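Local coordinates for putative iron-uptake ABC transport system,periplasmic iron-binding protein (Campylobacter jejuni, PDB 3E13), which binds ferric iron in the periplasm and probably hands it to an ABC transporter for uptake into the cell, at residues P52-I57 against K242-Q247; D124-E129 against K165-N170; Q182-F187 against V213-S218; E261-L266 against P274-V279. All blocks are in the same frame, centred on the assembly; numbering follows the deposited sequence.

The four contacts are spread over a two-lobed binding protein, with iron held by His11, Tyr12, Tyr143, Tyr199 and Tyr200. Contact 3 comes nearest this site: the side chain of Ala183 lies about 6 Å from that of Tyr200 and about 12 Å from the iron. In contact 4, Pro274 is about 10 Å from Tyr199, and in contact 2, Leu125 is about 12 Å from Tyr143, measured between side chains. Contact 1 lies away from the metal. Contacts 1 and 2 sit on opposite sides of the chain's centre, their centres 42 Å apart. Along the chain, contacts 2 and 3 are nested within the loop closed by contact 1, and contact 4 follows it.

Contact 1: P52-I57 against K242-Q247; sequences PADIFI and KSSKNQ
Asp54, just before the sheet strand 55-58, gathers the turn of Ser244, Lys245 and Asn246 that leads from strand 233-241 into helix 247-257. Its two carboxylate oxygens divide the work. OD1 takes the hydroxyl OG of Ser244 at 2.8 Å on its anti side, and the backbone N of Asn246 at 3.0 Å from above the carboxylate plane. OD2 receives ND2 of Asn246 on its syn side at 2.9 Å, in an almost straight bond of 176°; the carboxylate and amide planes are turned 59° apart. With chi1 -63°, CG of Asp54 stands anti to its carbonyl carbon, which carries both oxygens over to the turn. A short, two-headed acceptor suits this place, since several donors converge on it. Next door, Ser243 OG donates to Ala53 O at 2.8 Å, a reach that a small hydroxyl makes easily. One water adds a bridge, giving hydrogens to Pro52 O and Asp54 OD1 and accepting from Lys245 N. Strand 55-58 runs between strands 3-8 and 233-241: Asp54 OD2 also accepts from Asn5 N, Thr241 OG1 hydrogen-bonds Ala53 O, and helix 37-47 packs on Ala53 through Leu44.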
loop_
_atom_site.group_PDB
_atom_site.type_symbol
_atom_site.label_atom_id
_atom_site.label_comp_id
_atom_site.label_asym_id
_atom_site.label_seq_id
_atom_site.Cartn_x
_atom_site.Cartn_y
_atom_site.Cartn_z
ATOM N N PRO A 52 14.105 -1.735 20.864
ATOM C CA PRO A 52 15.126 -2.491 20.110
ATOM C C PRO A 52 15.016 -2.248 18.601
ATOM O O PRO A 52 15.927 -2.612 17.883
ATOM C CB PRO A 52 14.807 -3.950 20.406
ATOM C CG PRO A 52 13.686 -3.980 21.383
ATOM C CD PRO A 52 13.100 -2.610 21.482
ATOM N N ALA A 53 13.867 -1.748 18.127
ATOM C CA ALA A 53 13.710 -1.560 16.671
ATOM C C ALA A 53 14.855 -0.829 16.042
ATOM O O ALA A 53 15.343 0.204 16.538
ATOM C CB ALA A 53 12.407 -0.820 16.361
ATOM N N ASP A 54 15.257 -1.309 14.855
ATOM C CA ASP A 54 16.165 -0.623 13.968
ATOM C C ASP A 54 15.489 -0.077 12.696
ATOM O O ASP A 54 15.918 0.933 12.153
ATOM C CB ASP A 54 17.269 -1.576 13.490
ATOM C CG ASP A 54 18.126 -2.077 14.615
ATOM O OD1 ASP A 54 18.768 -1.234 15.267
ATOM O OD2 ASP A 54 18.165 -3.274 14.910
ATOM N N ILE A 55 14.423 -0.748 12.272
ATOM C CA ILE A 55 13.787 -0.505 10.976
ATOM C C ILE A 55 12.268 -0.562 11.169
ATOM O O ILE A 55 11.742 -1.451 11.870
ATOM C CB ILE A 55 14.260 -1.574 9.931
ATOM C CG1 ILE A 55 15.728 -1.367 9.531
ATOM C CG2 ILE A 55 13.302 -1.664 8.751
ATOM C CD1 ILE A 55 15.953 -0.261 8.544
ATOM N N PHE A 56 11.593 0.356 10.468
ATOM C CA PHE A 56 10.147 0.366 10.339
ATOM C C PHE A 56 9.840 0.200 8.852
ATOM O O PHE A 56 10.278 0.981 8.044
ATOM C CB PHE A 56 9.563 1.688 10.910
ATOM C CG PHE A 56 8.034 1.772 10.902
ATOM C CD1 PHE A 56 7.244 0.659 11.242
ATOM C CD2 PHE A 56 7.376 2.964 10.578
ATOM C CE1 PHE A 56 5.862 0.708 11.218
ATOM C CE2 PHE A 56 5.992 3.041 10.609
ATOM C CZ PHE A 56 5.227 1.915 10.942
ATOM N N ILE A 57 9.109 -0.840 8.501
ATOM C CA ILE A 57 8.645 -1.065 7.129
ATOM C C ILE A 57 7.114 -0.977 7.094
ATOM O O ILE A 57 6.428 -1.530 7.974
ATOM C CB ILE A 57 9.065 -2.467 6.583
ATOM C CG1 ILE A 57 10.499 -2.740 6.838
ATOM C CG2 ILE A 57 8.805 -2.499 5.052
ATOM C CD1 ILE A 57 10.966 -4.143 6.326
ATOM N N LYS A 242 14.786 6.128 15.121
ATOM C CA LYS A 242 15.660 6.936 15.961
ATOM C C LYS A 242 16.272 6.054 17.083
ATOM O O LYS A 242 17.368 6.338 17.568
ATOM C CB LYS A 242 14.834 8.089 16.572
ATOM C CG LYS A 242 15.585 9.059 17.415
ATOM C CD LYS A 242 14.710 10.261 17.725
ATOM C CE LYS A 242 14.451 11.197 16.563
ATOM N NZ LYS A 242 13.440 12.246 17.068
ATOM N N SER A 243 15.593 4.967 17.424
ATOM C CA SER A 243 16.017 4.049 18.480
ATOM C C SER A 243 17.093 3.076 18.038
ATOM O O SER A 243 17.699 2.392 18.863
ATOM C CB SER A 243 14.828 3.219 18.970
ATOM O OG SER A 243 14.269 2.394 17.950
ATOM N N SER A 244 17.301 2.979 16.721
ATOM C CA SER A 244 18.256 2.025 16.161
ATOM C C SER A 244 19.644 2.066 16.777
ATOM O O SER A 244 20.309 3.140 16.767
ATOM C CB SER A 244 18.438 2.268 14.642
ATOM O OG SER A 244 19.311 1.273 14.188
ATOM N N LYS A 245 20.068 0.894 17.298
ATOM C CA LYS A 245 21.432 0.733 17.794
ATOM C C LYS A 245 22.287 -0.091 16.833
ATOM O O LYS A 245 23.508 -0.195 17.052
ATOM C CB LYS A 245 21.447 0.086 19.203
ATOM C CG LYS A 245 20.704 0.900 20.297
ATOM C CD LYS A 245 21.284 2.278 20.521
ATOM C CE LYS A 245 21.466 2.640 22.049
ATOM N NZ LYS A 245 22.860 3.158 22.392
ATOM N N ASN A 246 21.664 -0.659 15.797
ATOM C CA ASN A 246 22.368 -1.417 14.758
ATOM C C ASN A 246 22.261 -0.625 13.452
ATOM O O ASN A 246 21.737 -1.131 12.484
ATOM C CB ASN A 246 21.741 -2.796 14.622
ATOM C CG ASN A 246 21.724 -3.581 15.952
ATOM O OD1 ASN A 246 22.782 -3.803 16.554
ATOM N ND2 ASN A 246 20.554 -4.004 16.381
ATOM N N GLN A 247 22.728 0.623 13.451
ATOM C CA GLN A 247 22.496 1.537 12.350
ATOM C C GLN A 247 23.177 1.125 11.058
ATOM O O GLN A 247 22.613 1.343 9.972
ATOM C CB GLN A 247 22.850 2.978 12.728
ATOM C CG GLN A 247 21.969 3.446 13.877
ATOM C CD GLN A 247 21.947 4.927 14.043
ATOM O OE1 GLN A 247 22.679 5.653 13.360
ATOM N NE2 GLN A 247 21.153 5.388 14.986
HETATM O O HOH W 1 18.474 -1.437 18.048
#

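Contact 2: D124-E129 against K165-N170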
loop_
_atom_site.group_PDB
_atom_site.type_symbol
_atom_site.label_atom_id
_atom_site.label_comp_id
_atom_site.label_asym_id
_atom_site.label_seq_id
_atom_site.Cartn_x
_atom_site.Cartn_y
_atom_site.Cartn_z
ATOM N N ASP A 124 -17.160 8.110 -8.434
ATOM C CA ASP A 124 -18.301 7.308 -8.841
ATOM C C ASP A 124 -18.651 6.226 -7.802
ATOM O O ASP A 124 -19.787 5.768 -7.730
ATOM C CB ASP A 124 -18.034 6.685 -10.207
ATOM C CG ASP A 124 -17.873 7.699 -11.304
ATOM O OD1 ASP A 124 -18.542 8.765 -11.231
ATOM O OD2 ASP A 124 -17.104 7.500 -12.313
ATOM N N LEU A 125 -17.665 5.772 -7.016
ATOM C CA LEU A 125 -17.941 4.777 -5.971
ATOM C C LEU A 125 -18.998 5.228 -4.971
ATOM O O LEU A 125 -19.609 4.381 -4.300
ATOM C CB LEU A 125 -16.689 4.442 -5.192
ATOM C CG LEU A 125 -15.607 3.729 -6.005
ATOM C CD1 LEU A 125 -14.273 3.886 -5.265
ATOM C CD2 LEU A 125 -15.960 2.276 -6.127
ATOM N N ALA A 126 -19.170 6.539 -4.845
ATOM C CA ALA A 126 -20.074 7.162 -3.861
ATOM C C ALA A 126 -21.467 7.520 -4.451
ATOM O O ALA A 126 -22.345 8.013 -3.725
ATOM C CB ALA A 126 -19.423 8.389 -3.286
ATOM N N LYS A 127 -21.664 7.235 -5.742
ATOM C CA LYS A 127 -22.912 7.560 -6.427
ATOM C C LYS A 127 -24.053 6.628 -6.074
ATOM O O LYS A 127 -23.892 5.436 -5.908
ATOM C CB LYS A 127 -22.712 7.624 -7.947
ATOM C CG LYS A 127 -21.897 8.843 -8.326
ATOM C CD LYS A 127 -21.712 8.987 -9.761
ATOM C CE LYS A 127 -20.970 10.295 -10.103
ATOM N NZ LYS A 127 -20.888 10.397 -11.628
ATOM N N ALA A 128 -25.253 7.192 -5.981
ATOM C CA ALA A 128 -26.427 6.400 -5.593
ATOM C C ALA A 128 -26.726 5.194 -6.464
ATOM O O ALA A 128 -27.272 4.190 -5.998
ATOM C CB ALA A 128 -27.648 7.316 -5.529
ATOM N N GLU A 129 -26.410 5.279 -7.748
ATOM C CA GLU A 129 -26.637 4.181 -8.661
ATOM C C GLU A 129 -25.902 2.879 -8.299
ATOM O O GLU A 129 -26.295 1.785 -8.753
ATOM C CB GLU A 129 -26.301 4.595 -10.104
ATOM C CG GLU A 129 -24.864 4.974 -10.374
ATOM C CD GLU A 129 -24.729 5.855 -11.606
ATOM O OE1 GLU A 129 -24.795 7.099 -11.458
ATOM O OE2 GLU A 129 -24.586 5.286 -12.709
ATOM N N LYS A 165 -19.157 9.322 2.930
ATOM C CA LYS A 165 -20.540 9.061 3.274
ATOM C C LYS A 165 -21.237 8.177 2.256
ATOM O O LYS A 165 -21.918 7.194 2.631
ATOM C CB LYS A 165 -21.281 10.395 3.495
ATOM C CG LYS A 165 -22.780 10.269 3.782
ATOM C CD LYS A 165 -23.415 11.643 4.072
ATOM C CE LYS A 165 -24.948 11.523 4.305
ATOM N NZ LYS A 165 -25.697 12.727 3.864
ATOM N N GLY A 166 -21.016 8.466 0.970
ATOM C CA GLY A 166 -21.640 7.711 -0.079
ATOM C C GLY A 166 -21.094 6.299 -0.180
ATOM O O GLY A 166 -21.827 5.344 -0.381
ATOM N N VAL A 167 -19.774 6.150 -0.088
ATOM C CA VAL A 167 -19.152 4.839 -0.044
ATOM C C VAL A 167 -19.723 3.996 1.100
ATOM O O VAL A 167 -20.135 2.843 0.887
ATOM C CB VAL A 167 -17.634 4.972 0.069
ATOM C CG1 VAL A 167 -16.993 3.638 0.422
ATOM C CG2 VAL A 167 -17.075 5.484 -1.288
ATOM N N LEU A 168 -19.838 4.583 2.282
ATOM C CA LEU A 168 -20.391 3.882 3.437
ATOM C C LEU A 168 -21.798 3.409 3.106
ATOM O O LEU A 168 -22.156 2.247 3.359
ATOM C CB LEU A 168 -20.454 4.763 4.652
ATOM C CG LEU A 168 -20.933 4.090 5.942
ATOM C CD1 LEU A 168 -20.099 2.872 6.266
ATOM C CD2 LEU A 168 -20.869 5.135 7.062
ATOM N N GLU A 169 -22.608 4.297 2.560
ATOM C CA GLU A 169 -23.999 3.976 2.264
ATOM C C GLU A 169 -24.115 2.871 1.225
ATOM O O GLU A 169 -25.051 2.079 1.266
ATOM C CB GLU A 169 -24.759 5.226 1.800
ATOM C CG GLU A 169 -26.168 4.874 1.318
ATOM C CD GLU A 169 -27.148 6.031 1.302
ATOM O OE1 GLU A 169 -26.726 7.213 1.388
ATOM O OE2 GLU A 169 -28.362 5.717 1.181
ATOM N N ASN A 170 -23.165 2.834 0.291
ATOM C CA ASN A 170 -23.170 1.908 -0.823
ATOM C C ASN A 170 -22.613 0.530 -0.554
ATOM O O ASN A 170 -22.753 -0.327 -1.398
ATOM C CB ASN A 170 -22.357 2.508 -1.990
ATOM C CG ASN A 170 -23.065 3.632 -2.717
ATOM O OD1 ASN A 170 -22.454 4.279 -3.623
ATOM N ND2 ASN A 170 -24.344 3.869 -2.410
#
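Val167 and Asn170 meet the 124-129 loop through their first torsions. In Val167 a chi1 of 168° sets CG1 anti to the backbone N, and CG2 consequently lies anti to the carbonyl carbon, pointing at the loop. In Asn170 a chi1 of -74° swings the side chain away from its own carbonyl carbon and directs it at the carbonyls of Leu125 and Lys127. The branched methyl of Val167 fills the angle between two loop side chains: CG2 is 4.1 Å from Leu125 CB and 4.2 Å from Ala126 CB. One turn of helix is thereby pressed against the loop where Ala126, with only a methyl, lets the backbones come close, its CA only 4.1 Å from that of Gly166. Ala126 O sits 3.7 Å from Gly166 CA, on the side to which a beta carbon would point; any side chain there would run into that oxygen, which is why glycine fits. This is packing of the 165-170 part of helix 157-170 against the connection between strands 97-109 and 134-135, on the periphery of the periplasmic binding protein fold. Leu125 extends the apolar patch to Trp163 of the same helix, Ile134 and Met119. The loop is stiffened from within as well. Lys127 NZ forms a salt bridge with Asp124 OD1 at 2.9 Å, approaching nearly in line with the C-O bond, while OD2 of the same aspartate accepts from the backbone N atoms of Lys120 and Asn121. Asn170 and Gly132 share a backbone hydrogen bond, and Glu169 makes a salt bridge to Lys131.

Contact 3: Q182-F187 against V213-S218; sequences QARQVF and VEVGNS
Apolar contact between Phe187 and Val215 carries most of this meeting. CG2 of Val215 lies 3.8 Å from Phe187 CD2, while its other methyl, CG1, reaches the same helix one turn earlier, 3.9 Å from Ala183 CB. A beta-branched residue suits the spot, since one methyl serves the ring and the other the alanine, whose small side chain permits the approach. Phe187 has CG anti to its backbone N (chi1 167°), and this reach lays the ring against the backbone of the other helix. The second kind of contact is aromatic: CA of Val215 sits 4.3 Å from the ring centroid and 29° off its normal, an off-centre CH-pi interaction, and Val215 N lies over the same ring, displaced toward its rim. Short segments of helices 179-188 and 210-217 pack here at 76° with their axes 8.9 Å apart, a steep crossing in which side chains of each helix pack on the backbone of the other. The contact lies near the iron site: the side chain of Ala183 is about 6 Å from that of the iron ligand Tyr200. Polar groups line the ring's border. Ser218 OG lies at the edge of the Phe187 ring, 3.5 Å from CD1, and is fixed by its own bond to Val215 O at 2.8 Å, which runs in the carbonyl plane on a lone pair. That oxygen also accepts from Ser218 N, so two donors from one residue hold it. Further round the rim, Glu214 OE2 is 3.9 Å from Phe187 CZ. Ser218 and Val186 both pack on Asn109 of strand 97-109.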
loop_
_atom_site.group_PDB
_atom_site.type_symbol
_atom_site.label_atom_id
_atom_site.label_comp_id
_atom_site.label_asym_id
_atom_site.label_seq_id
_atom_site.Cartn_x
_atom_site.Cartn_y
_atom_site.Cartn_z
ATOM N N GLN A 182 -12.427 -8.822 -0.190
ATOM C CA GLN A 182 -13.261 -8.034 -1.059
ATOM C C GLN A 182 -13.228 -8.645 -2.462
ATOM O O GLN A 182 -14.253 -8.744 -3.103
ATOM C CB GLN A 182 -12.798 -6.572 -1.109
ATOM C CG GLN A 182 -13.349 -5.746 0.102
ATOM C CD GLN A 182 -12.450 -5.811 1.304
ATOM O OE1 GLN A 182 -12.852 -6.174 2.467
ATOM N NE2 GLN A 182 -11.238 -5.467 1.085
ATOM N N ALA A 183 -12.053 -9.099 -2.900
ATOM C CA ALA A 183 -11.962 -9.716 -4.222
ATOM C C ALA A 183 -12.833 -10.980 -4.306
ATOM O O ALA A 183 -13.462 -11.261 -5.334
ATOM C CB ALA A 183 -10.510 -10.096 -4.524
ATOM N N ARG A 184 -12.815 -11.765 -3.247
ATOM C CA ARG A 184 -13.633 -12.980 -3.221
ATOM C C ARG A 184 -15.108 -12.598 -3.310
ATOM O O ARG A 184 -15.890 -13.294 -3.983
ATOM C CB ARG A 184 -13.387 -13.813 -1.961
ATOM C CG ARG A 184 -14.031 -15.239 -1.980
ATOM C CD ARG A 184 -14.122 -15.839 -0.554
ATOM N NE ARG A 184 -14.797 -17.147 -0.482
ATOM C CZ ARG A 184 -15.379 -17.669 0.630
ATOM N NH1 ARG A 184 -15.381 -17.009 1.803
ATOM N NH2 ARG A 184 -15.978 -18.860 0.557
ATOM N N GLN A 185 -15.514 -11.530 -2.633
ATOM C CA GLN A 185 -16.892 -11.086 -2.726
ATOM C C GLN A 185 -17.290 -10.772 -4.162
ATOM O O GLN A 185 -18.380 -11.097 -4.585
ATOM C CB GLN A 185 -17.159 -9.894 -1.838
ATOM C CG GLN A 185 -17.164 -10.219 -0.372
ATOM C CD GLN A 185 -17.449 -9.005 0.518
ATOM O OE1 GLN A 185 -18.556 -8.869 1.117
ATOM N NE2 GLN A 185 -16.466 -8.137 0.656
ATOM N N VAL A 186 -16.382 -10.223 -4.952
ATOM C CA VAL A 186 -16.634 -9.991 -6.379
ATOM C C VAL A 186 -16.684 -11.266 -7.221
ATOM O O VAL A 186 -17.583 -11.444 -8.046
ATOM C CB VAL A 186 -15.576 -8.977 -6.931
ATOM C CG1 VAL A 186 -15.624 -8.853 -8.492
ATOM C CG2 VAL A 186 -15.813 -7.668 -6.304
ATOM N N PHE A 187 -15.742 -12.165 -6.953
ATOM C CA PHE A 187 -15.751 -13.494 -7.548
ATOM C C PHE A 187 -17.107 -14.199 -7.302
ATOM O O PHE A 187 -17.661 -14.788 -8.214
ATOM C CB PHE A 187 -14.623 -14.316 -6.950
ATOM C CG PHE A 187 -14.719 -15.767 -7.262
ATOM C CD1 PHE A 187 -14.440 -16.206 -8.539
ATOM C CD2 PHE A 187 -15.068 -16.689 -6.288
ATOM C CE1 PHE A 187 -14.520 -17.571 -8.842
ATOM C CE2 PHE A 187 -15.148 -18.020 -6.580
ATOM C CZ PHE A 187 -14.894 -18.458 -7.869
ATOM N N VAL A 213 -6.595 -18.827 -6.933
ATOM C CA VAL A 213 -6.448 -18.721 -8.421
ATOM C C VAL A 213 -7.787 -18.493 -9.091
ATOM O O VAL A 213 -7.920 -17.614 -9.965
ATOM C CB VAL A 213 -5.704 -19.911 -8.995
ATOM C CG1 VAL A 213 -5.604 -19.786 -10.512
ATOM C CG2 VAL A 213 -4.271 -20.021 -8.394
ATOM N N GLU A 214 -8.811 -19.201 -8.643
ATOM C CA GLU A 214 -10.166 -19.009 -9.168
ATOM C C GLU A 214 -10.628 -17.554 -8.969
ATOM O O GLU A 214 -11.185 -16.902 -9.882
ATOM C CB GLU A 214 -11.132 -19.950 -8.454
ATOM C CG GLU A 214 -10.920 -21.390 -8.800
ATOM C CD GLU A 214 -12.029 -22.276 -8.211
ATOM O OE1 GLU A 214 -12.003 -23.494 -8.532
ATOM O OE2 GLU A 214 -12.894 -21.761 -7.434
ATOM N N VAL A 215 -10.421 -17.048 -7.752
ATOM C CA VAL A 215 -10.785 -15.661 -7.447
ATOM C C VAL A 215 -10.025 -14.705 -8.326
ATOM O O VAL A 215 -10.616 -13.850 -8.987
ATOM C CB VAL A 215 -10.546 -15.271 -5.974
ATOM C CG1 VAL A 215 -10.750 -13.761 -5.729
ATOM C CG2 VAL A 215 -11.468 -16.088 -5.086
ATOM N N GLY A 216 -8.702 -14.816 -8.353
ATOM C CA GLY A 216 -7.891 -13.855 -9.075
ATOM C C GLY A 216 -8.194 -13.860 -10.557
ATOM O O GLY A 216 -8.217 -12.801 -11.212
ATOM N N ASN A 217 -8.535 -15.029 -11.066
ATOM C CA ASN A 217 -8.764 -15.175 -12.516
ATOM C C ASN A 217 -10.080 -14.498 -12.963
ATOM O O ASN A 217 -10.230 -14.172 -14.164
ATOM C CB ASN A 217 -8.759 -16.635 -12.964
ATOM C CG ASN A 217 -7.347 -17.217 -13.154
ATOM O OD1 ASN A 217 -6.355 -16.513 -13.086
ATOM N ND2 ASN A 217 -7.277 -18.554 -13.355
ATOM N N SER A 218 -10.999 -14.244 -12.031
ATOM C CA SER A 218 -12.250 -13.597 -12.310
ATOM C C SER A 218 -12.180 -12.078 -12.367
ATOM O O SER A 218 -13.149 -11.448 -12.733
ATOM C CB SER A 218 -13.288 -14.042 -11.275
ATOM O OG SER A 218 -13.130 -13.346 -10.025
#

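Contact 4: E261-L266 against P274-V279; sequences EIQKIL and PIRNDV
Gln263 reaches from its helix and gives its side-chain oxygen to two successive backbone NH groups. OE1 accepts from Ile275 N at 2.9 Å, with the donor in the carbonyl plane, and from Arg276 N at 3.2 Å, with the donor 36° above that plane and the N-H nearly straight at 170°. Pro274 CB comes within 3.6 Å of the same Gln263 OE1. A bend at chi2 (-86°) curls the chain back so that the amide faces the 274-279 loop. The other end of the amide is used too, because NE2 donates to the carbonyls of Met257 and Ile99. Glutamine therefore suits the place: one buried group both accepts and donates. Arg276, whose backbone N shares this acceptor, holds its own loop with its side chain. NE and NH2 bind the carboxylate of Asp278 side-on, one nitrogen to each oxygen, with the partner in the guanidinium plane and NE 2.9 Å from OD2. Its methylene stem still packs on the helix, CD lying 3.6 Å from Gln263 CG. Around this polar core the packing is apolar. Val279 spreads its two methyls over the helix face, CG2 3.9 Å from Gln263 CB and CG1 3.9 Å from Lys264 CD. Val279 CG1 thus rests on part of the lysine chain, while NZ goes on to a salt bridge with Asp268. Helix 260-268 is thus tied to the loop that precedes helix 283-288, while helix 14-26 covers its other side chains Ile262, Ile265 and Leu266, and Ile275 turns to Ala98 and Lys101 of strand 97-109.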
loop_
_atom_site.group_PDB
_atom_site.type_symbol
_atom_site.label_atom_id
_atom_site.label_comp_id
_atom_site.label_asym_id
_atom_site.label_seq_id
_atom_site.Cartn_x
_atom_site.Cartn_y
_atom_site.Cartn_z
ATOM N N GLU A 261 18.294 -7.703 -7.443
ATOM C CA GLU A 261 17.665 -8.981 -7.186
ATOM C C GLU A 261 16.400 -8.854 -6.356
ATOM O O GLU A 261 15.417 -9.517 -6.636
ATOM C CB GLU A 261 18.627 -10.017 -6.547
ATOM C CG GLU A 261 17.951 -11.365 -6.340
ATOM C CD GLU A 261 18.838 -12.503 -5.873
ATOM O OE1 GLU A 261 19.942 -12.253 -5.367
ATOM O OE2 GLU A 261 18.396 -13.679 -6.071
ATOM N N ILE A 262 16.422 -7.946 -5.385
ATOM C CA ILE A 262 15.311 -7.840 -4.470
ATOM C C ILE A 262 14.147 -7.090 -5.134
ATOM O O ILE A 262 12.979 -7.464 -4.956
ATOM C CB ILE A 262 15.768 -7.180 -3.176
ATOM C CG1 ILE A 262 16.872 -8.014 -2.536
ATOM C CG2 ILE A 262 14.616 -6.991 -2.224
ATOM C CD1 ILE A 262 16.455 -9.503 -2.199
ATOM N N GLN A 263 14.461 -6.061 -5.920
ATOM C CA GLN A 263 13.428 -5.370 -6.665
ATOM C C GLN A 263 12.765 -6.306 -7.660
ATOM O O GLN A 263 11.559 -6.253 -7.877
ATOM C CB GLN A 263 13.994 -4.126 -7.333
ATOM C CG GLN A 263 14.388 -3.072 -6.317
ATOM C CD GLN A 263 13.232 -2.205 -5.952
ATOM O OE1 GLN A 263 12.617 -1.596 -6.817
ATOM N NE2 GLN A 263 12.881 -2.198 -4.680
ATOM N N LYS A 264 13.561 -7.201 -8.262
ATOM C CA LYS A 264 12.989 -8.213 -9.147
ATOM C C LYS A 264 12.052 -9.197 -8.389
ATOM O O LYS A 264 10.978 -9.532 -8.884
ATOM C CB LYS A 264 14.080 -8.953 -9.932
ATOM C CG LYS A 264 13.460 -9.812 -11.091
ATOM C CD LYS A 264 12.426 -9.065 -11.951
ATOM C CE LYS A 264 12.272 -9.642 -13.363
ATOM N NZ LYS A 264 10.933 -9.415 -13.898
ATOM N N ILE A 265 12.422 -9.628 -7.199
ATOM C CA ILE A 265 11.548 -10.500 -6.417
ATOM C C ILE A 265 10.246 -9.780 -6.068
ATOM O O ILE A 265 9.165 -10.359 -6.081
ATOM C CB ILE A 265 12.264 -10.971 -5.153
ATOM C CG1 ILE A 265 13.406 -11.938 -5.534
ATOM C CG2 ILE A 265 11.259 -11.555 -4.117
ATOM C CD1 ILE A 265 14.198 -12.348 -4.347
ATOM N N LEU A 266 10.347 -8.507 -5.736
ATOM C CA LEU A 266 9.149 -7.754 -5.355
ATOM C C LEU A 266 8.129 -7.710 -6.485
ATOM O O LEU A 266 6.933 -7.758 -6.216
ATOM C CB LEU A 266 9.537 -6.375 -4.884
ATOM C CG LEU A 266 10.208 -6.329 -3.481
ATOM C CD1 LEU A 266 10.985 -5.050 -3.278
ATOM C CD2 LEU A 266 9.204 -6.526 -2.398
ATOM N N PRO A 274 8.217 -2.188 -9.171
ATOM C CA PRO A 274 9.523 -1.771 -8.632
ATOM C C PRO A 274 9.681 -0.272 -8.585
ATOM O O PRO A 274 9.110 0.462 -9.417
ATOM C CB PRO A 274 10.526 -2.315 -9.646
ATOM C CG PRO A 274 9.733 -2.435 -10.914
ATOM C CD PRO A 274 8.345 -2.828 -10.495
ATOM N N ILE A 275 10.529 0.194 -7.674
ATOM C CA ILE A 275 10.951 1.593 -7.684
ATOM C C ILE A 275 12.024 1.807 -8.742
ATOM O O ILE A 275 12.000 2.816 -9.436
ATOM C CB ILE A 275 11.458 1.992 -6.300
ATOM C CG1 ILE A 275 10.298 1.916 -5.334
ATOM C CG2 ILE A 275 12.121 3.377 -6.310
ATOM C CD1 ILE A 275 9.195 2.895 -5.529
ATOM N N ARG A 276 12.939 0.874 -8.880
ATOM C CA ARG A 276 14.021 1.047 -9.846
ATOM C C ARG A 276 13.461 1.052 -11.236
ATOM O O ARG A 276 12.558 0.254 -11.564
ATOM C CB ARG A 276 15.017 -0.104 -9.745
ATOM C CG ARG A 276 15.805 -0.242 -8.510
ATOM C CD ARG A 276 16.736 -1.423 -8.542
ATOM N NE ARG A 276 17.816 -1.231 -9.536
ATOM C CZ ARG A 276 19.119 -1.103 -9.265
ATOM N NH1 ARG A 276 19.577 -1.123 -8.023
ATOM N NH2 ARG A 276 19.973 -0.963 -10.296
ATOM N N ASN A 277 14.085 1.883 -12.097
ATOM C CA ASN A 277 13.655 2.015 -13.463
ATOM C C ASN A 277 14.357 1.087 -14.445
ATOM O O ASN A 277 14.117 1.171 -15.663
ATOM C CB ASN A 277 13.718 3.454 -13.968
ATOM C CG ASN A 277 15.144 3.987 -14.154
ATOM O OD1 ASN A 277 16.134 3.274 -14.034
ATOM N ND2 ASN A 277 15.232 5.286 -14.448
ATOM N N ASP A 278 15.153 0.173 -13.933
ATOM C CA ASP A 278 15.876 -0.815 -14.739
ATOM C C ASP A 278 15.511 -2.285 -14.413
ATOM O O ASP A 278 16.237 -3.219 -14.746
ATOM C CB ASP A 278 17.385 -0.565 -14.608
ATOM C CG ASP A 278 17.900 -0.835 -13.232
ATOM O OD1 ASP A 278 19.130 -0.776 -13.024
ATOM O OD2 ASP A 278 17.107 -1.140 -12.315
ATOM N N VAL A 279 14.360 -2.476 -13.776
ATOM C CA VAL A 279 13.864 -3.788 -13.443
ATOM C C VAL A 279 12.562 -4.048 -14.229
ATOM O O VAL A 279 11.572 -3.345 -14.053
ATOM C CB VAL A 279 13.574 -3.893 -11.927
ATOM C CG1 VAL A 279 12.956 -5.238 -11.606
ATOM C CG2 VAL A 279 14.849 -3.730 -11.126
#